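Local structure of probable cobalt-precorrin-6B C(15)-methyltransferase (decarboxylating) (Methanothermobacter thermautotrophicus, 1L3I) at residues C23-L28 with G45-E50; E115-I120 with I130-I135; E138-A143 with P178-Y183. The protein probably catalyses S-adenosylmethionine-dependent methylation of cobalt-precorrin-6B at C-15 and its decarboxylation at C-12, giving cobalt-precorrin-7 in anaerobic cobalamin biosynthesis. All coordinates share one frame; numbering follows the deposited sequence.

Contact 1: residues C23-L28 with G45-E50; sequences CLIMCL and GGVTLE. With SAH (S-adenosyl-L-homocysteine), chain G.
Met26, a selenomethionine, reaches from helix 19-29 to the backbone and CB of Glu50, while Ile25 sets its CD1 against Val47 CG2 at 4.0 Å. The selenium lies 3.8 Å from Glu50 CB, and beyond it Met26 CE comes within 3.2 Å of Glu50 O, close for a methyl beside a carbonyl. Bends at chi2 (-52°) and chi3 (-86°) fold this flexible, unbranched chain across the Glu50 side chain at about a right angle. The carboxylate of Glu50 turns elsewhere: its OE2 makes a salt bridge with Arg22 and accepts from Ile2 N, which probably offsets the cost of burying the charge. Helix 46-52 follows the glycine-rich turn of the Rossmann-like methyltransferase fold, and its start holds the carboxylate of S-adenosylhomocysteine. Gly46 N donates to SAH OXT at 3.0 Å; the bond from Gly45 N, at 3.2 Å, is weak and bent. Glycine suits both places, since Gly45 has a positive phi (109°) and Gly46, lacking a side chain, lets the carboxylate lie close to the backbone. Val47 CG2 also stands 3.9 Å from SAH N. On helix 19-29 itself, Cys23 and Cys27 form disulfides with Cys27 and Cys23 of a second subunit.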
ATOM      1  N   CYS A  23      12.545 -12.049  -3.541  1.00 27.79           N
ATOM      2  CA  CYS A  23      13.326 -12.082  -2.316  1.00 25.05           C
ATOM      3  C   CYS A  23      12.520 -12.790  -1.234  1.00 24.40           C
ATOM      4  O   CYS A  23      13.012 -13.722  -0.593  1.00 25.26           O
ATOM      5  CB  CYS A  23      13.645 -10.651  -1.891  1.00 23.97           C
ATOM      6  SG  CYS A  23      14.604 -10.448  -0.377  1.00 28.81           S
ATOM      7  N   LEU A  24      11.259 -12.392  -1.083  1.00 22.58           N
ATOM      8  CA  LEU A  24      10.377 -12.981  -0.081  1.00 23.10           C
ATOM      9  C   LEU A  24      10.066 -14.435  -0.414  1.00 26.72           C
ATOM     10  O   LEU A  24       9.994 -15.271   0.488  1.00 29.39           O
ATOM     11  CB  LEU A  24       9.095 -12.150   0.087  1.00 24.40           C
ATOM     12  CG  LEU A  24       8.115 -12.561   1.190  1.00 21.16           C
ATOM     13  CD1 LEU A  24       8.804 -12.715   2.533  1.00 22.30           C
ATOM     14  CD2 LEU A  24       7.022 -11.542   1.282  1.00 23.39           C
ATOM     15  N   ILE A  25       9.898 -14.746  -1.700  1.00 26.03           N
ATOM     16  CA  ILE A  25       9.625 -16.132  -2.103  1.00 26.54           C
ATOM     17  C   ILE A  25      10.776 -17.013  -1.600  1.00 29.23           C
ATOM     18  O   ILE A  25      10.550 -18.108  -1.079  1.00 29.32           O
ATOM     19  CB  ILE A  25       9.490 -16.284  -3.633  1.00 26.85           C
ATOM     20  CG1 ILE A  25       8.251 -15.529  -4.138  1.00 22.98           C
ATOM     21  CG2 ILE A  25       9.429 -17.766  -4.011  1.00 24.43           C
ATOM     22  CD1 ILE A  25       8.060 -15.594  -5.632  1.00 22.05           C
HETATM   23  N   MSE A  26      12.007 -16.516  -1.735  1.00 29.62           N
HETATM   24  CA  MSE A  26      13.182 -17.259  -1.288  1.00 30.80           C
HETATM   25  C   MSE A  26      13.216 -17.397   0.246  1.00 33.92           C
HETATM   26  O   MSE A  26      13.607 -18.447   0.762  1.00 35.30           O
HETATM   27  CB  MSE A  26      14.476 -16.614  -1.803  1.00 28.40           C
HETATM   28  CG  MSE A  26      14.630 -16.651  -3.327  1.00 32.18           C
HETATM   29 SE   MSE A  26      14.412 -18.449  -4.157  1.00 41.96          SE
HETATM   30  CE  MSE A  26      16.201 -19.048  -3.961  1.00 48.96           C
ATOM     31  N   CYS A  27      12.797 -16.347   0.962  1.00 30.08           N
ATOM     32  CA  CYS A  27      12.776 -16.383   2.427  1.00 31.71           C
ATOM     33  C   CYS A  27      11.781 -17.418   2.924  1.00 33.48           C
ATOM     34  O   CYS A  27      12.044 -18.135   3.891  1.00 35.38           O
ATOM     35  CB  CYS A  27      12.437 -15.013   3.011  1.00 27.53           C
ATOM     36  SG  CYS A  27      13.856 -13.880   2.953  1.00 32.93           S
ATOM     37  N   LEU A  28      10.642 -17.478   2.239  1.00 33.75           N
ATOM     38  CA  LEU A  28       9.582 -18.421   2.568  1.00 32.76           C
ATOM     39  C   LEU A  28       9.942 -19.842   2.125  1.00 35.15           C
ATOM     40  O   LEU A  28       9.605 -20.819   2.808  1.00 35.39           O
ATOM     41  CB  LEU A  28       8.264 -17.974   1.913  1.00 30.45           C
ATOM     42  CG  LEU A  28       7.648 -16.658   2.395  1.00 30.05           C
ATOM     43  CD1 LEU A  28       6.481 -16.248   1.510  1.00 25.42           C
ATOM     44  CD2 LEU A  28       7.199 -16.776   3.856  1.00 26.54           C
ATOM     45  N   GLY A  45      11.937 -16.415 -15.960  1.00 25.82           N
ATOM     46  CA  GLY A  45      12.979 -17.108 -15.228  1.00 25.10           C
ATOM     47  C   GLY A  45      13.357 -16.490 -13.903  1.00 25.89           C
ATOM     48  O   GLY A  45      14.260 -16.982 -13.234  1.00 29.41           O
ATOM     49  N   GLY A  46      12.642 -15.455 -13.482  1.00 27.68           N
ATOM     50  CA  GLY A  46      12.943 -14.798 -12.219  1.00 29.72           C
ATOM     51  C   GLY A  46      13.072 -15.714 -11.002  1.00 29.34           C
ATOM     52  O   GLY A  46      13.987 -15.576 -10.201  1.00 32.60           O
ATOM     53  N   VAL A  47      12.147 -16.652 -10.845  1.00 30.65           N
ATOM     54  CA  VAL A  47      12.185 -17.567  -9.706  1.00 29.66           C
ATOM     55  C   VAL A  47      13.149 -18.723  -9.965  1.00 28.04           C
ATOM     56  O   VAL A  47      13.894 -19.121  -9.079  1.00 27.13           O
ATOM     57  CB  VAL A  47      10.761 -18.073  -9.369  1.00 25.87           C
ATOM     58  CG1 VAL A  47      10.798 -19.083  -8.260  1.00 24.14           C
ATOM     59  CG2 VAL A  47       9.873 -16.887  -8.980  1.00 26.56           C
ATOM     60  N   THR A  48      13.149 -19.215 -11.200  1.00 28.73           N
ATOM     61  CA  THR A  48      14.027 -20.313 -11.599  1.00 31.97           C
ATOM     62  C   THR A  48      15.528 -20.019 -11.391  1.00 33.57           C
ATOM     63  O   THR A  48      16.272 -20.863 -10.866  1.00 27.37           O
ATOM     64  CB  THR A  48      13.765 -20.732 -13.057  1.00 29.76           C
ATOM     65  OG1 THR A  48      12.472 -21.347 -13.132  1.00 31.91           O
ATOM     66  CG2 THR A  48      14.825 -21.707 -13.552  1.00 26.40           C
ATOM     67  N   LEU A  49      15.969 -18.823 -11.783  1.00 33.30           N
ATOM     68  CA  LEU A  49      17.369 -18.442 -11.625  1.00 31.01           C
ATOM     69  C   LEU A  49      17.803 -18.426 -10.164  1.00 32.92           C
ATOM     70  O   LEU A  49      18.875 -18.935  -9.830  1.00 34.60           O
ATOM     71  CB  LEU A  49      17.647 -17.094 -12.285  1.00 27.66           C
ATOM     72  CG  LEU A  49      18.197 -17.208 -13.707  1.00 30.08           C
ATOM     73  CD1 LEU A  49      17.102 -17.558 -14.704  1.00 29.16           C
ATOM     74  CD2 LEU A  49      18.845 -15.920 -14.089  1.00 31.06           C
ATOM     75  N   GLU A  50      16.960 -17.874  -9.294  1.00 33.84           N
ATOM     76  CA  GLU A  50      17.257 -17.807  -7.862  1.00 33.97           C
ATOM     77  C   GLU A  50      17.330 -19.193  -7.234  1.00 31.92           C
ATOM     78  O   GLU A  50      18.215 -19.465  -6.420  1.00 32.05           O
ATOM     79  CB  GLU A  50      16.217 -16.957  -7.129  1.00 34.78           C
ATOM     80  CG  GLU A  50      16.073 -15.537  -7.672  1.00 36.57           C
ATOM     81  CD  GLU A  50      17.376 -14.737  -7.641  1.00 38.71           C
ATOM     82  OE1 GLU A  50      18.289 -15.072  -6.865  1.00 38.32           O
ATOM     83  OE2 GLU A  50      17.475 -13.748  -8.389  1.00 40.81           O
TER
HETATM   84  N   SAH G 801       7.722 -15.923 -12.073  1.00 24.40           N
HETATM   85  CA  SAH G 801       8.226 -15.736 -13.438  1.00 25.22           C
HETATM   86  CB  SAH G 801       7.113 -15.229 -14.393  1.00 26.46           C
HETATM   87  CG  SAH G 801       5.916 -16.214 -14.509  1.00 32.28           C
HETATM   88  SD  SAH G 801       4.586 -15.737 -15.619  1.00 30.67           S
HETATM   89  C   SAH G 801       9.388 -14.753 -13.400  1.00 23.12           C
HETATM   90  O   SAH G 801       9.717 -14.306 -12.287  1.00 22.92           O
HETATM   91  OXT SAH G 801       9.964 -14.462 -14.468  1.00 26.17           O
HETATM   92  C5' SAH G 801       3.481 -17.121 -15.487  1.00 27.48           C
HETATM   93  C4' SAH G 801       3.836 -18.240 -16.401  1.00 28.12           C
HETATM   94  O4' SAH G 801       2.819 -19.233 -16.167  1.00 32.86           O
HETATM   95  C3' SAH G 801       3.801 -17.917 -17.976  1.00 23.07           C
HETATM   96  O3' SAH G 801       5.054 -18.000 -18.729  1.00 26.90           O
HETATM   97  C2' SAH G 801       2.705 -18.913 -18.421  1.00 26.30           C
HETATM   98  O2' SAH G 801       2.744 -19.395 -19.774  1.00 23.62           O
HETATM   99  C1' SAH G 801       2.818 -19.976 -17.353  1.00 29.49           C
HETATM  100  N9  SAH G 801       1.711 -20.896 -17.128  1.00 31.13           N
HETATM  101  C8  SAH G 801       0.377 -20.570 -16.780  1.00 34.09           C
HETATM  102  N7  SAH G 801      -0.347 -21.638 -16.638  1.00 29.89           N
HETATM  103  C5  SAH G 801       0.518 -22.723 -16.910  1.00 30.85           C
HETATM  104  C6  SAH G 801       0.345 -24.119 -16.925  1.00 29.82           C
HETATM  105  N6  SAH G 801      -0.831 -24.691 -16.643  1.00 27.66           N
HETATM  106  N1  SAH G 801       1.404 -24.922 -17.226  1.00 35.54           N
HETATM  107  C2  SAH G 801       2.565 -24.339 -17.501  1.00 32.29           C
HETATM  108  N3  SAH G 801       2.852 -23.049 -17.519  1.00 30.84           N
HETATM  109  C4  SAH G 801       1.787 -22.280 -17.213  1.00 25.36           C

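Contact 2: residues E115-I120 with I130-I135; sequences EILRII and IIVTAI
Ile130 and Ile120 share a first torsion near -60° (chi1 -56° and -73°), with CG1 beside the backbone N and CG2 anti to it, and it is this choice that brings the CD1 end of Ile130 onto the CG2 branch of Ile120. The pair belongs to a beta-alpha-beta crossover of the Rossmann-like methyltransferase fold: strand 101-106 leads into helix 113-122, which packs on the sheet before the chain returns as strand 128-134, parallel to and beside the first. The helix therefore runs almost antiparallel to the strand it covers, at 166°, with 11.0 Å between the axes of the two short segments. That spacing is bridged by branched aliphatic groups coming from both sides. Ile120 and Ile130 lie alongside one another, pointing opposite ways, so that Ile120 CG2 meets Ile130 CD1 at 3.7 Å and Ile130 CG1 at 3.9 Å. One helical turn earlier, Leu117 meets the strand with its CD2 end, which rests at an oblique angle against both Ile130 and Val132, two beta-branched residues that project from the same face of the sheet. Leucine suits this place because its fork sits one carbon farther from the main chain, whereas isoleucine and valine, branched at CB, fit the extended backbone of the strand. Around this core Ile120 also packs on Ile101, Ala104 and Val106 of strand 101-106, and Leu117 leans on Cys146 and Leu147 of helix 137-149. Across the contact the touching groups are all aliphatic: Leu117 CD2 is 4.0 Å from both Ile130 CG2 and Val132 CG2.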
ATOM      1  N   GLU A 115      -5.922 -28.320  -9.830  1.00 43.85           N
ATOM      2  CA  GLU A 115      -5.320 -29.565 -10.309  1.00 41.37           C
ATOM      3  C   GLU A 115      -3.827 -29.598  -9.993  1.00 39.61           C
ATOM      4  O   GLU A 115      -3.312 -30.600  -9.490  1.00 40.49           O
ATOM      5  CB  GLU A 115      -5.530 -29.673 -11.820  1.00 40.42           C
ATOM      6  CG  GLU A 115      -5.060 -30.957 -12.449  1.00 45.54           C
ATOM      7  CD  GLU A 115      -5.306 -30.997 -13.953  1.00 52.75           C
ATOM      8  OE1 GLU A 115      -5.877 -30.021 -14.506  1.00 53.56           O
ATOM      9  OE2 GLU A 115      -4.926 -32.015 -14.586  1.00 56.08           O
ATOM     10  N   ILE A 116      -3.148 -28.497 -10.334  1.00 38.36           N
ATOM     11  CA  ILE A 116      -1.718 -28.298 -10.131  1.00 28.64           C
ATOM     12  C   ILE A 116      -1.380 -28.482  -8.662  1.00 27.22           C
ATOM     13  O   ILE A 116      -0.419 -29.174  -8.333  1.00 29.40           O
ATOM     14  CB  ILE A 116      -1.304 -26.868 -10.577  1.00 28.18           C
ATOM     15  CG1 ILE A 116      -1.375 -26.750 -12.095  1.00 32.49           C
ATOM     16  CG2 ILE A 116       0.102 -26.506 -10.085  1.00 34.33           C
ATOM     17  CD1 ILE A 116      -1.158 -25.329 -12.583  1.00 31.11           C
ATOM     18  N   LEU A 117      -2.183 -27.890  -7.782  1.00 26.43           N
ATOM     19  CA  LEU A 117      -1.935 -28.012  -6.346  1.00 32.24           C
ATOM     20  C   LEU A 117      -2.138 -29.436  -5.817  1.00 36.27           C
ATOM     21  O   LEU A 117      -1.262 -29.965  -5.134  1.00 36.76           O
ATOM     22  CB  LEU A 117      -2.782 -27.014  -5.550  1.00 30.04           C
ATOM     23  CG  LEU A 117      -2.369 -25.546  -5.610  1.00 28.01           C
ATOM     24  CD1 LEU A 117      -3.334 -24.777  -4.740  1.00 22.50           C
ATOM     25  CD2 LEU A 117      -0.924 -25.342  -5.157  1.00 23.06           C
ATOM     26  N   ARG A 118      -3.261 -30.068  -6.169  1.00 40.08           N
ATOM     27  CA  ARG A 118      -3.550 -31.439  -5.743  1.00 38.77           C
ATOM     28  C   ARG A 118      -2.382 -32.342  -6.095  1.00 35.28           C
ATOM     29  O   ARG A 118      -1.984 -33.164  -5.286  1.00 38.95           O
ATOM     30  CB  ARG A 118      -4.788 -31.984  -6.437  1.00 44.31           C
ATOM     31  CG  ARG A 118      -6.110 -31.566  -5.837  1.00 48.22           C
ATOM     32  CD  ARG A 118      -7.214 -32.269  -6.588  1.00 48.01           C
ATOM     33  NE  ARG A 118      -8.543 -31.807  -6.244  1.00 51.14           N
ATOM     34  CZ  ARG A 118      -9.457 -31.446  -7.139  1.00 59.40           C
ATOM     35  NH1 ARG A 118      -9.178 -31.477  -8.444  1.00 57.18           N
ATOM     36  NH2 ARG A 118     -10.686 -31.095  -6.744  1.00 60.20           N
ATOM     37  N   ILE A 119      -1.867 -32.195  -7.316  1.00 33.80           N
ATOM     38  CA  ILE A 119      -0.715 -32.972  -7.787  1.00 32.97           C
ATOM     39  C   ILE A 119       0.525 -32.630  -6.966  1.00 36.00           C
ATOM     40  O   ILE A 119       1.256 -33.525  -6.561  1.00 41.08           O
ATOM     41  CB  ILE A 119      -0.415 -32.725  -9.306  1.00 30.49           C
ATOM     42  CG1 ILE A 119      -1.589 -33.199 -10.174  1.00 29.89           C
ATOM     43  CG2 ILE A 119       0.898 -33.379  -9.721  1.00 26.01           C
ATOM     44  CD1 ILE A 119      -1.492 -32.781 -11.636  1.00 27.48           C
ATOM     45  N   ILE A 120       0.790 -31.341  -6.748  1.00 36.72           N
ATOM     46  CA  ILE A 120       1.963 -30.953  -5.958  1.00 35.90           C
ATOM     47  C   ILE A 120       1.862 -31.597  -4.573  1.00 37.37           C
ATOM     48  O   ILE A 120       2.859 -32.029  -4.021  1.00 36.51           O
ATOM     49  CB  ILE A 120       2.130 -29.398  -5.815  1.00 35.81           C
ATOM     50  CG1 ILE A 120       2.595 -28.773  -7.139  1.00 29.46           C
ATOM     51  CG2 ILE A 120       3.143 -29.073  -4.715  1.00 31.76           C
ATOM     52  CD1 ILE A 120       2.690 -27.259  -7.120  1.00 26.79           C
ATOM     53  N   ILE A 130       5.150 -25.010  -0.222  1.00 32.80           N
ATOM     54  CA  ILE A 130       4.441 -24.623  -1.437  1.00 28.46           C
ATOM     55  C   ILE A 130       4.199 -23.115  -1.335  1.00 30.30           C
ATOM     56  O   ILE A 130       3.812 -22.612  -0.282  1.00 28.10           O
ATOM     57  CB  ILE A 130       3.069 -25.323  -1.573  1.00 32.65           C
ATOM     58  CG1 ILE A 130       3.229 -26.853  -1.522  1.00 31.25           C
ATOM     59  CG2 ILE A 130       2.375 -24.878  -2.862  1.00 25.90           C
ATOM     60  CD1 ILE A 130       1.906 -27.584  -1.578  1.00 30.43           C
ATOM     61  N   ILE A 131       4.467 -22.391  -2.420  1.00 31.35           N
ATOM     62  CA  ILE A 131       4.272 -20.940  -2.465  1.00 25.73           C
ATOM     63  C   ILE A 131       3.619 -20.587  -3.793  1.00 23.82           C
ATOM     64  O   ILE A 131       4.119 -20.935  -4.851  1.00 28.62           O
ATOM     65  CB  ILE A 131       5.625 -20.174  -2.326  1.00 27.48           C
ATOM     66  CG1 ILE A 131       6.286 -20.505  -0.987  1.00 21.46           C
ATOM     67  CG2 ILE A 131       5.396 -18.659  -2.434  1.00 24.23           C
ATOM     68  CD1 ILE A 131       7.758 -20.647  -1.078  1.00 23.66           C
ATOM     69  N   VAL A 132       2.454 -19.974  -3.730  1.00 20.37           N
ATOM     70  CA  VAL A 132       1.733 -19.594  -4.922  1.00 22.35           C
ATOM     71  C   VAL A 132       1.788 -18.079  -5.012  1.00 24.66           C
ATOM     72  O   VAL A 132       1.496 -17.392  -4.041  1.00 26.10           O
ATOM     73  CB  VAL A 132       0.235 -20.039  -4.859  1.00 25.83           C
ATOM     74  CG1 VAL A 132      -0.485 -19.636  -6.148  1.00 21.91           C
ATOM     75  CG2 VAL A 132       0.117 -21.556  -4.622  1.00 23.70           C
ATOM     76  N   THR A 133       2.204 -17.573  -6.166  1.00 27.19           N
ATOM     77  CA  THR A 133       2.297 -16.142  -6.420  1.00 29.45           C
ATOM     78  C   THR A 133       1.003 -15.753  -7.106  1.00 31.83           C
ATOM     79  O   THR A 133       0.738 -16.207  -8.220  1.00 38.91           O
ATOM     80  CB  THR A 133       3.458 -15.846  -7.377  1.00 30.48           C
ATOM     81  OG1 THR A 133       4.635 -16.506  -6.900  1.00 36.21           O
ATOM     82  CG2 THR A 133       3.723 -14.358  -7.435  1.00 36.81           C
ATOM     83  N   ALA A 134       0.209 -14.889  -6.479  1.00 30.42           N
ATOM     84  CA  ALA A 134      -1.075 -14.481  -7.038  1.00 29.84           C
ATOM     85  C   ALA A 134      -1.260 -13.003  -7.351  1.00 29.38           C
ATOM     86  O   ALA A 134      -1.088 -12.155  -6.481  1.00 31.57           O
ATOM     87  CB  ALA A 134      -2.185 -14.934  -6.122  1.00 24.94           C
ATOM     88  N   ILE A 135      -1.586 -12.699  -8.602  1.00 32.10           N
ATOM     89  CA  ILE A 135      -1.866 -11.314  -8.996  1.00 32.91           C
ATOM     90  C   ILE A 135      -3.368 -11.150  -9.261  1.00 32.13           C
ATOM     91  O   ILE A 135      -3.890 -10.036  -9.238  1.00 34.21           O
ATOM     92  CB  ILE A 135      -1.059 -10.862 -10.226  1.00 33.75           C
ATOM     93  CG1 ILE A 135      -1.344 -11.768 -11.422  1.00 34.43           C
ATOM     94  CG2 ILE A 135       0.421 -10.822  -9.894  1.00 29.33           C
ATOM     95  CD1 ILE A 135      -0.696 -11.279 -12.683  1.00 34.32           C
TER

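Contact 3: residues E138-A143 with P178-Y183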
ATOM      1  N   GLU A 138      -9.004 -13.792  -7.852  1.00 31.00           N
ATOM      2  CA  GLU A 138      -9.573 -15.124  -7.816  1.00 34.47           C
ATOM      3  C   GLU A 138      -8.550 -16.145  -7.365  1.00 35.66           C
ATOM      4  O   GLU A 138      -8.847 -17.017  -6.546  1.00 37.99           O
ATOM      5  CB  GLU A 138     -10.122 -15.505  -9.181  1.00 35.53           C
ATOM      6  CG  GLU A 138     -11.256 -14.603  -9.681  1.00 40.27           C
ATOM      7  CD  GLU A 138     -10.777 -13.266 -10.249  1.00 39.60           C
ATOM      8  OE1 GLU A 138      -9.563 -13.059 -10.428  1.00 37.91           O
ATOM      9  OE2 GLU A 138     -11.633 -12.416 -10.539  1.00 41.40           O
ATOM     10  N   THR A 139      -7.330 -16.001  -7.863  1.00 32.33           N
ATOM     11  CA  THR A 139      -6.252 -16.902  -7.507  1.00 29.50           C
ATOM     12  C   THR A 139      -5.940 -16.841  -6.004  1.00 30.08           C
ATOM     13  O   THR A 139      -5.632 -17.857  -5.410  1.00 30.31           O
ATOM     14  CB  THR A 139      -4.987 -16.561  -8.305  1.00 30.82           C
ATOM     15  OG1 THR A 139      -5.331 -16.458  -9.694  1.00 35.53           O
ATOM     16  CG2 THR A 139      -3.923 -17.613  -8.121  1.00 30.58           C
ATOM     17  N   LYS A 140      -6.035 -15.656  -5.403  1.00 29.46           N
ATOM     18  CA  LYS A 140      -5.742 -15.511  -3.971  1.00 30.44           C
ATOM     19  C   LYS A 140      -6.741 -16.328  -3.163  1.00 32.12           C
ATOM     20  O   LYS A 140      -6.369 -17.051  -2.239  1.00 31.46           O
ATOM     21  CB  LYS A 140      -5.793 -14.032  -3.540  1.00 28.47           C
ATOM     22  CG  LYS A 140      -4.678 -13.184  -4.107  1.00 32.19           C
ATOM     23  CD  LYS A 140      -4.917 -11.700  -3.872  1.00 34.93           C
ATOM     24  CE  LYS A 140      -4.052 -10.870  -4.827  1.00 33.03           C
ATOM     25  NZ  LYS A 140      -4.400  -9.428  -4.807  1.00 36.09           N
ATOM     26  N   PHE A 141      -8.011 -16.220  -3.532  1.00 33.58           N
ATOM     27  CA  PHE A 141      -9.071 -16.946  -2.860  1.00 35.17           C
ATOM     28  C   PHE A 141      -8.910 -18.442  -3.123  1.00 36.97           C
ATOM     29  O   PHE A 141      -8.893 -19.250  -2.195  1.00 37.71           O
ATOM     30  CB  PHE A 141     -10.424 -16.487  -3.389  1.00 34.33           C
ATOM     31  CG  PHE A 141     -11.587 -17.217  -2.782  1.00 36.56           C
ATOM     32  CD1 PHE A 141     -12.093 -16.835  -1.537  1.00 36.54           C
ATOM     33  CD2 PHE A 141     -12.182 -18.294  -3.453  1.00 38.70           C
ATOM     34  CE1 PHE A 141     -13.168 -17.509  -0.969  1.00 37.66           C
ATOM     35  CE2 PHE A 141     -13.263 -18.979  -2.894  1.00 36.38           C
ATOM     36  CZ  PHE A 141     -13.759 -18.588  -1.652  1.00 38.82           C
ATOM     37  N   GLU A 142      -8.776 -18.799  -4.396  1.00 39.28           N
ATOM     38  CA  GLU A 142      -8.624 -20.187  -4.831  1.00 37.90           C
ATOM     39  C   GLU A 142      -7.463 -20.923  -4.160  1.00 36.40           C
ATOM     40  O   GLU A 142      -7.659 -22.019  -3.649  1.00 34.05           O
ATOM     41  CB  GLU A 142      -8.495 -20.249  -6.364  1.00 41.11           C
ATOM     42  CG  GLU A 142      -8.771 -21.624  -6.944  1.00 53.53           C
ATOM     43  CD  GLU A 142     -10.166 -22.139  -6.559  1.00 61.61           C
ATOM     44  OE1 GLU A 142     -11.107 -21.313  -6.409  1.00 59.02           O
ATOM     45  OE2 GLU A 142     -10.314 -23.377  -6.403  1.00 60.84           O
ATOM     46  N   ALA A 143      -6.282 -20.299  -4.125  1.00 33.08           N
ATOM     47  CA  ALA A 143      -5.091 -20.889  -3.517  1.00 29.84           C
ATOM     48  C   ALA A 143      -5.361 -21.236  -2.052  1.00 28.80           C
ATOM     49  O   ALA A 143      -5.020 -22.318  -1.585  1.00 30.62           O
ATOM     50  CB  ALA A 143      -3.890 -19.911  -3.640  1.00 27.17           C
ATOM     51  N   PRO A 178       0.180  -4.823  -6.767  1.00 23.29           N
ATOM     52  CA  PRO A 178       0.291  -5.709  -5.615  1.00 22.64           C
ATOM     53  C   PRO A 178       0.381  -7.176  -6.008  1.00 20.85           C
ATOM     54  O   PRO A 178      -0.168  -7.593  -7.016  1.00 26.12           O
ATOM     55  CB  PRO A 178      -0.984  -5.386  -4.823  1.00 18.31           C
ATOM     56  CG  PRO A 178      -1.929  -4.910  -5.831  1.00 21.77           C
ATOM     57  CD  PRO A 178      -1.066  -4.045  -6.711  1.00 24.03           C
ATOM     58  N   VAL A 179       1.132  -7.934  -5.229  1.00 24.19           N
ATOM     59  CA  VAL A 179       1.287  -9.350  -5.459  1.00 26.25           C
ATOM     60  C   VAL A 179       1.117 -10.039  -4.110  1.00 27.06           C
ATOM     61  O   VAL A 179       1.628  -9.558  -3.085  1.00 28.59           O
ATOM     62  CB  VAL A 179       2.697  -9.679  -6.017  1.00 28.46           C
ATOM     63  CG1 VAL A 179       2.865 -11.205  -6.172  1.00 26.37           C
ATOM     64  CG2 VAL A 179       2.899  -8.981  -7.353  1.00 30.46           C
ATOM     65  N   ALA A 180       0.348 -11.119  -4.085  1.00 24.05           N
ATOM     66  CA  ALA A 180       0.154 -11.867  -2.851  1.00 26.86           C
ATOM     67  C   ALA A 180       0.895 -13.211  -2.935  1.00 28.26           C
ATOM     68  O   ALA A 180       1.049 -13.796  -4.017  1.00 26.71           O
ATOM     69  CB  ALA A 180      -1.339 -12.106  -2.601  1.00 25.12           C
ATOM     70  N   LEU A 181       1.416 -13.657  -1.800  1.00 26.31           N
ATOM     71  CA  LEU A 181       2.107 -14.932  -1.731  1.00 26.03           C
ATOM     72  C   LEU A 181       1.315 -15.802  -0.767  1.00 29.03           C
ATOM     73  O   LEU A 181       1.136 -15.433   0.401  1.00 26.36           O
ATOM     74  CB  LEU A 181       3.548 -14.785  -1.223  1.00 26.75           C
ATOM     75  CG  LEU A 181       4.524 -13.980  -2.083  1.00 24.87           C
ATOM     76  CD1 LEU A 181       5.877 -13.975  -1.410  1.00 23.18           C
ATOM     77  CD2 LEU A 181       4.624 -14.561  -3.481  1.00 21.48           C
ATOM     78  N   ILE A 182       0.721 -16.873  -1.299  1.00 28.38           N
ATOM     79  CA  ILE A 182      -0.048 -17.817  -0.500  1.00 25.39           C
ATOM     80  C   ILE A 182       0.908 -18.995  -0.261  1.00 27.16           C
ATOM     81  O   ILE A 182       1.357 -19.642  -1.212  1.00 28.13           O
ATOM     82  CB  ILE A 182      -1.348 -18.263  -1.232  1.00 26.11           C
ATOM     83  CG1 ILE A 182      -2.280 -17.071  -1.427  1.00 21.32           C
ATOM     84  CG2 ILE A 182      -2.066 -19.353  -0.439  1.00 23.98           C
ATOM     85  CD1 ILE A 182      -1.943 -16.206  -2.593  1.00 21.62           C
ATOM     86  N   TYR A 183       1.246 -19.262   0.997  1.00 29.21           N
ATOM     87  CA  TYR A 183       2.189 -20.328   1.297  1.00 30.37           C
ATOM     88  C   TYR A 183       1.737 -21.268   2.411  1.00 33.71           C
ATOM     89  O   TYR A 183       0.975 -20.879   3.304  1.00 31.14           O
ATOM     90  CB  TYR A 183       3.572 -19.735   1.589  1.00 28.77           C
ATOM     91  CG  TYR A 183       3.592 -18.752   2.740  1.00 31.78           C
ATOM     92  CD1 TYR A 183       4.010 -19.163   4.007  1.00 31.74           C
ATOM     93  CD2 TYR A 183       3.100 -17.453   2.593  1.00 26.64           C
ATOM     94  CE1 TYR A 183       3.953 -18.305   5.097  1.00 31.76           C
ATOM     95  CE2 TYR A 183       3.036 -16.592   3.680  1.00 29.48           C
ATOM     96  CZ  TYR A 183       3.445 -17.032   4.929  1.00 34.42           C
ATOM     97  OH  TYR A 183       3.336 -16.208   6.026  1.00 39.69           O
TER
HETATM   98  O   HOH W   1      -3.216  -8.131  -7.065  1.00 29.68           O
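Helix 138-143 and strand 179-183 run nearly parallel, 11° apart, with their axes only 9.1 Å from one another at closest approach. The CA atoms of Ala143 and Ile182 come to 6.6 Å, a closeness that the small alanine permits. Its CB presses on Ile182 CG2 at 3.7 Å, while Ile182 CD1, on the other branch, lies 4.1 Å from Lys140 CA. Strand 170-183 is the antiparallel strand of class I methyltransferases, inserted between strands 128-134 and 155-167, and helix 137-149 packs on the face of the sheet they share. Lys140 leaves the helix as an extended chain, and Lys140 CG, CD and CE all pass within 3.8 Å of Ala180 CB, a long aliphatic stem laid over a residue small enough to accept it. At the end of that stem Lys140 NZ donates to a water at 2.9 Å, which in turn donates to Pro178 O at 3.1 Å. The ammonium also forms a salt bridge with Glu158 of strand 155-167, which probably compensates the burial of its charge. Phe141, on the far side of the helix, stacks on Phe141 of a fourth subunit.

The three contacts come one after another along the chain. Contacts 2 and 3 are close, with centres about 9 Å apart, and share a sheet: strands 128-134 and 170-183 are neighbours, joined by probable backbone hydrogen bonds such as Val132 N to Ile182 O at 2.8 Å. Contact 1, about 15 and 16 Å from their centres, lies on the other face, where Ile25 packs on Thr133 and Leu24 on Leu181. The alpha/beta/alpha sandwich thus has helix 19-29 on one face and helices 113-122 and 137-149 on the other, while the glycine-rich turn of contact 1 binds the cofactor. All three contacts border other subunits of the homotetramer.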